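Local coordinates for putative Fe-S biosynthesis protein (Lactobacillus salivarius, PDB 2P2E) that is of unknown function but probably takes part in the biosynthesis of iron-sulphur clusters, at residues Ala24-Asp29 with Ser70-Phe75; Leu28-Gly33 with Leu45-Arg50. All coordinates share one frame; numbering follows the deposited sequence.

Interaction 1 (Ala24-Asp29 with Ser70-Phe75); sequences AVLLLD and SNIGKF
L26 and F75 face each other with their CA atoms 5.1 Å apart, where strand 24-30 runs alongside the chain as it leaves the S70-G73 type I turn and enters strand 75-77. At this level a water joins the two backbones: it accepts from L26 N at 3.1 Å and donates to K74 O. Just beyond, F75 CA makes a CA-H...O contact with L26 O (3.5 Å).

The side chains of L26 and F75 lie side by side and point the same way. L26 CB meets F75 CD1 at 3.8 Å, and L26 CD1 reaches further along the ring to CE1 and CZ. On both residues CG is anti to the carbonyl carbon (chi1 -70° for L26, -88° for F75), and both side chains thus leave the backbone in the same sense. From the turn, I72 adds its CD1, 4.2 Å from L26 CD1. The turn is braced from within by S70, whose OG accepts from I72 N at 3.0 Å in an ST turn and donates to G73 O. At the positive phi of G73 (123°) a side chain would collide with the carbonyl oxygen of I72, so the bend calls for glycine.

Helix 9-19 covers the aliphatic end of the cluster, with T19 against both L26 and I72, and A12 and L15 against I72. I68 of strand 66-70 packs on F75 and L28, while backbone bonds from L26 and L28 to Y76 carry strand 24-30 onward beside strand 75-77.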
loop_
_atom_site.group_PDB
_atom_site.type_symbol
_atom_site.label_atom_id
_atom_site.label_comp_id
_atom_site.label_asym_id
_atom_site.label_seq_id
_atom_site.Cartn_x
_atom_site.Cartn_y
_atom_site.Cartn_z
ATOM N N ALA A 24 -11.408 -8.375 0.327
ATOM C CA ALA A 24 -10.076 -7.819 0.506
ATOM C C ALA A 24 -9.994 -6.295 0.459
ATOM O O ALA A 24 -10.706 -5.641 -0.310
ATOM C CB ALA A 24 -9.135 -8.414 -0.520
ATOM N N VAL A 25 -9.097 -5.761 1.286
ATOM C CA VAL A 25 -8.837 -4.334 1.414
ATOM C C VAL A 25 -7.329 -4.096 1.278
ATOM O O VAL A 25 -6.520 -4.873 1.769
ATOM C CB VAL A 25 -9.314 -3.806 2.796
ATOM C CG1 VAL A 25 -8.888 -2.358 2.996
ATOM C CG2 VAL A 25 -10.818 -3.926 2.901
ATOM N N LEU A 26 -6.955 -3.016 0.602
ATOM C CA LEU A 26 -5.551 -2.684 0.405
ATOM C C LEU A 26 -5.075 -1.582 1.329
ATOM O O LEU A 26 -5.782 -0.600 1.567
ATOM C CB LEU A 26 -5.308 -2.254 -1.037
ATOM C CG LEU A 26 -5.420 -3.364 -2.073
ATOM C CD1 LEU A 26 -5.218 -2.805 -3.448
ATOM C CD2 LEU A 26 -4.382 -4.416 -1.784
ATOM N N LEU A 27 -3.862 -1.749 1.837
ATOM C CA LEU A 27 -3.290 -0.762 2.721
ATOM C C LEU A 27 -1.909 -0.327 2.264
ATOM O O LEU A 27 -1.082 -1.150 1.870
ATOM C CB LEU A 27 -3.171 -1.317 4.133
ATOM C CG LEU A 27 -4.390 -1.970 4.766
ATOM C CD1 LEU A 27 -3.983 -2.457 6.146
ATOM C CD2 LEU A 27 -5.550 -0.995 4.856
ATOM N N LEU A 28 -1.672 0.976 2.298
ATOM C CA LEU A 28 -0.364 1.508 1.973
ATOM C C LEU A 28 0.176 1.740 3.374
ATOM O O LEU A 28 -0.092 2.761 4.001
ATOM C CB LEU A 28 -0.477 2.822 1.220
ATOM C CG LEU A 28 0.864 3.473 0.898
ATOM C CD1 LEU A 28 1.794 2.498 0.176
ATOM C CD2 LEU A 28 0.606 4.681 0.041
ATOM N N ASP A 29 0.916 0.761 3.868
ATOM C CA ASP A 29 1.451 0.815 5.211
ATOM C C ASP A 29 2.811 1.466 5.357
ATOM O O ASP A 29 3.676 1.339 4.498
ATOM C CB ASP A 29 1.497 -0.611 5.780
ATOM C CG ASP A 29 2.138 -0.681 7.151
ATOM O OD1 ASP A 29 1.696 0.065 8.050
ATOM O OD2 ASP A 29 3.075 -1.491 7.332
ATOM N N SER A 70 -7.931 5.633 -6.107
ATOM C CA SER A 70 -7.113 5.063 -7.160
ATOM C C SER A 70 -7.984 4.369 -8.186
ATOM O O SER A 70 -9.138 4.041 -7.916
ATOM C CB SER A 70 -6.122 4.046 -6.593
ATOM O OG SER A 70 -6.605 2.724 -6.754
ATOM N N ASN A 71 -7.404 4.134 -9.357
ATOM C CA ASN A 71 -8.102 3.482 -10.446
ATOM C C ASN A 71 -8.344 1.982 -10.241
ATOM O O ASN A 71 -8.995 1.344 -11.064
ATOM C CB ASN A 71 -7.359 3.730 -11.764
ATOM C CG ASN A 71 -5.901 3.291 -11.716
ATOM O OD1 ASN A 71 -5.135 3.735 -10.867
ATOM N ND2 ASN A 71 -5.511 2.425 -12.643
ATOM N N ILE A 72 -7.825 1.398 -9.169
ATOM C CA ILE A 72 -8.096 -0.020 -8.946
ATOM C C ILE A 72 -8.827 -0.235 -7.637
ATOM O O ILE A 72 -8.937 -1.355 -7.172
ATOM C CB ILE A 72 -6.824 -0.890 -8.923
ATOM C CG1 ILE A 72 -6.023 -0.627 -7.655
ATOM C CG2 ILE A 72 -5.989 -0.620 -10.153
ATOM C CD1 ILE A 72 -4.911 -1.634 -7.433
ATOM N N GLY A 73 -9.334 0.843 -7.055
ATOM C CA GLY A 73 -10.038 0.743 -5.792
ATOM C C GLY A 73 -9.392 1.640 -4.755
ATOM O O GLY A 73 -8.559 2.484 -5.083
ATOM N N LYS A 74 -9.767 1.454 -3.498
ATOM C CA LYS A 74 -9.232 2.256 -2.414
ATOM C C LYS A 74 -7.986 1.694 -1.764
ATOM O O LYS A 74 -7.735 0.499 -1.800
ATOM C CB LYS A 74 -10.298 2.445 -1.341
ATOM C CG LYS A 74 -11.292 3.528 -1.654
ATOM C CD LYS A 74 -12.381 3.590 -0.596
ATOM C CE LYS A 74 -13.310 4.765 -0.832
ATOM N NZ LYS A 74 -13.928 4.712 -2.188
ATOM N N PHE A 75 -7.221 2.594 -1.161
ATOM C CA PHE A 75 -5.997 2.287 -0.431
ATOM C C PHE A 75 -6.149 2.968 0.911
ATOM O O PHE A 75 -6.345 4.179 0.961
ATOM C CB PHE A 75 -4.789 2.903 -1.119
ATOM C CG PHE A 75 -4.180 2.045 -2.173
ATOM C CD1 PHE A 75 -3.373 0.969 -1.825
ATOM C CD2 PHE A 75 -4.365 2.341 -3.523
ATOM C CE1 PHE A 75 -2.753 0.195 -2.815
ATOM C CE2 PHE A 75 -3.751 1.573 -4.519
ATOM C CZ PHE A 75 -2.946 0.506 -4.167
HETATM O O HOH W 1 -9.008 -1.577 -1.279
#

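Interaction 2 (Leu28-Gly33 with Leu45-Arg50)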
loop_
_atom_site.group_PDB
_atom_site.type_symbol
_atom_site.label_atom_id
_atom_site.label_comp_id
_atom_site.label_asym_id
_atom_site.label_seq_id
_atom_site.Cartn_x
_atom_site.Cartn_y
_atom_site.Cartn_z
ATOM N N LEU A 28 -1.672 0.976 2.298
ATOM C CA LEU A 28 -0.364 1.508 1.973
ATOM C C LEU A 28 0.176 1.740 3.374
ATOM O O LEU A 28 -0.092 2.761 4.001
ATOM C CB LEU A 28 -0.477 2.822 1.220
ATOM C CG LEU A 28 0.864 3.473 0.898
ATOM C CD1 LEU A 28 1.794 2.498 0.176
ATOM C CD2 LEU A 28 0.606 4.681 0.041
ATOM N N ASP A 29 0.916 0.761 3.868
ATOM C CA ASP A 29 1.451 0.815 5.211
ATOM C C ASP A 29 2.811 1.466 5.357
ATOM O O ASP A 29 3.676 1.339 4.498
ATOM C CB ASP A 29 1.497 -0.611 5.780
ATOM C CG ASP A 29 2.138 -0.681 7.151
ATOM O OD1 ASP A 29 1.696 0.065 8.050
ATOM O OD2 ASP A 29 3.075 -1.491 7.332
ATOM N N PHE A 30 2.975 2.194 6.454
ATOM C CA PHE A 30 4.248 2.808 6.774
ATOM C C PHE A 30 4.729 1.897 7.903
ATOM O O PHE A 30 4.210 1.927 9.017
ATOM C CB PHE A 30 4.073 4.241 7.266
ATOM C CG PHE A 30 5.352 5.005 7.307
ATOM C CD1 PHE A 30 6.097 5.185 6.143
ATOM C CD2 PHE A 30 5.847 5.503 8.503
ATOM C CE1 PHE A 30 7.323 5.839 6.167
ATOM C CE2 PHE A 30 7.071 6.161 8.543
ATOM C CZ PHE A 30 7.810 6.328 7.369
ATOM N N ASP A 31 5.704 1.062 7.575
ATOM C CA ASP A 31 6.254 0.078 8.489
ATOM C C ASP A 31 7.048 0.687 9.622
ATOM O O ASP A 31 8.262 0.785 9.534
ATOM C CB ASP A 31 7.142 -0.879 7.706
ATOM C CG ASP A 31 7.380 -2.156 8.439
ATOM O OD1 ASP A 31 6.959 -2.234 9.610
ATOM O OD2 ASP A 31 7.980 -3.080 7.852
ATOM N N ASP A 32 6.373 1.081 10.694
ATOM C CA ASP A 32 7.056 1.701 11.823
ATOM C C ASP A 32 6.668 1.067 13.152
ATOM O O ASP A 32 7.049 1.546 14.221
ATOM C CB ASP A 32 6.745 3.198 11.857
ATOM C CG ASP A 32 5.257 3.482 11.794
ATOM O OD1 ASP A 32 4.463 2.546 12.016
ATOM O OD2 ASP A 32 4.882 4.642 11.533
ATOM N N GLY A 33 5.903 -0.012 13.086
ATOM C CA GLY A 33 5.500 -0.678 14.305
ATOM C C GLY A 33 4.238 -0.107 14.913
ATOM O O GLY A 33 3.710 -0.664 15.872
ATOM N N LEU A 45 10.695 -2.924 10.759
ATOM C CA LEU A 45 10.417 -1.608 11.308
ATOM C C LEU A 45 11.390 -0.521 10.878
ATOM O O LEU A 45 11.865 0.249 11.710
ATOM C CB LEU A 45 10.363 -1.693 12.832
ATOM C CG LEU A 45 9.454 -2.822 13.331
ATOM C CD1 LEU A 45 9.559 -2.907 14.841
ATOM C CD2 LEU A 45 8.003 -2.591 12.907
ATOM N N ASN A 46 11.685 -0.442 9.584
ATOM C CA ASN A 46 12.598 0.583 9.093
ATOM C C ASN A 46 11.818 1.771 8.523
ATOM O O ASN A 46 12.316 2.523 7.682
ATOM C CB ASN A 46 13.509 -0.004 8.026
ATOM C CG ASN A 46 12.743 -0.505 6.834
ATOM O OD1 ASN A 46 11.844 -1.349 6.961
ATOM N ND2 ASN A 46 13.090 0.009 5.650
ATOM N N SER A 47 10.592 1.938 9.009
ATOM C CA SER A 47 9.720 3.015 8.570
ATOM C C SER A 47 9.790 3.201 7.058
ATOM O O SER A 47 10.263 4.222 6.552
ATOM C CB SER A 47 10.078 4.313 9.299
ATOM O OG SER A 47 11.464 4.575 9.197
ATOM N N ASP A 48 9.315 2.184 6.345
ATOM C CA ASP A 48 9.287 2.208 4.898
ATOM C C ASP A 48 7.911 1.831 4.394
ATOM O O ASP A 48 7.118 1.254 5.129
ATOM C CB ASP A 48 10.319 1.245 4.343
ATOM C CG ASP A 48 11.408 1.959 3.615
ATOM O OD1 ASP A 48 11.304 3.202 3.511
ATOM O OD2 ASP A 48 12.359 1.290 3.147
ATOM N N PHE A 49 7.635 2.157 3.140
ATOM C CA PHE A 49 6.347 1.859 2.524
ATOM C C PHE A 49 6.225 0.450 2.005
ATOM O O PHE A 49 7.176 -0.109 1.485
ATOM C CB PHE A 49 6.097 2.796 1.357
ATOM C CG PHE A 49 5.710 4.164 1.766
ATOM C CD1 PHE A 49 4.493 4.390 2.380
ATOM C CD2 PHE A 49 6.550 5.233 1.523
ATOM C CE1 PHE A 49 4.114 5.672 2.747
ATOM C CE2 PHE A 49 6.178 6.513 1.887
ATOM C CZ PHE A 49 4.959 6.732 2.497
ATOM N N ARG A 50 5.037 -0.115 2.130
ATOM C CA ARG A 50 4.787 -1.454 1.635
ATOM C C ARG A 50 3.282 -1.646 1.519
ATOM O O ARG A 50 2.513 -0.952 2.180
ATOM C CB ARG A 50 5.374 -2.488 2.587
ATOM C CG ARG A 50 4.750 -2.441 3.945
ATOM C CD ARG A 50 5.166 -3.611 4.800
ATOM N NE ARG A 50 4.626 -3.471 6.144
ATOM C CZ ARG A 50 4.656 -4.427 7.060
ATOM N NH1 ARG A 50 5.200 -5.603 6.781
ATOM N NH2 ARG A 50 4.135 -4.210 8.257
#
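R50 and D29 form an antiparallel hydrogen-bonded pair, D29 N giving to R50 O at 2.9 Å and R50 N to D29 O, and their side chains run the same way from the sheet. From CB, R50 sets CG between its own N and carbonyl carbon (chi1 62°), near D29 O; the chain then extends, CD passing D29 OD2. NE donates to that oxygen's anti lone pair at 2.8 Å, and NH2 reaches it at 3.1 Å, both close to the guanidinium plane. CZ lies under D31 OD2 (3.7 Å), the D31 carboxylate being stacked 2° from parallel, while NH1 turns to V42 O.

On the other face, the edge of F30 meets the ring face of F49, centroids 5.4 Å apart. D31 N donates to D48 O at 2.8 Å.

An alanine in place of R50 would probably leave the D29 and D31 carboxylates close together without their shared positive charge. D29 OD1 is held separately by Y64. One cation thus serves two acids in different ways, by directed bonds at its edge and by a long ion pair, charge alone, across its face, which probably offsets their mutual repulsion.

Overall arrangement
Both interactions start from strand 24-30, sharing L28 and D29, and their centres lie about 16 Å apart. That strand is flanked by strand 75-77 on one side and strand 49-55 on the other, so interaction 1 belongs to its parallel neighbour and interaction 2 to its antiparallel one. Their character differs: 24-29 with 70-75 is small and largely apolar, a water joining the backbones, and buries 240 Å², its centre about 7 Å from the centre of the chain; 28-33 with 45-50 buries 678 Å² and combines ion pairs with aromatic packing, its centre about 10 Å from that point. L28 is common to both: its CB is directed toward 70-75, which it approaches only loosely, while its CD1 touches F49. Neither contact includes a bound metal or cluster.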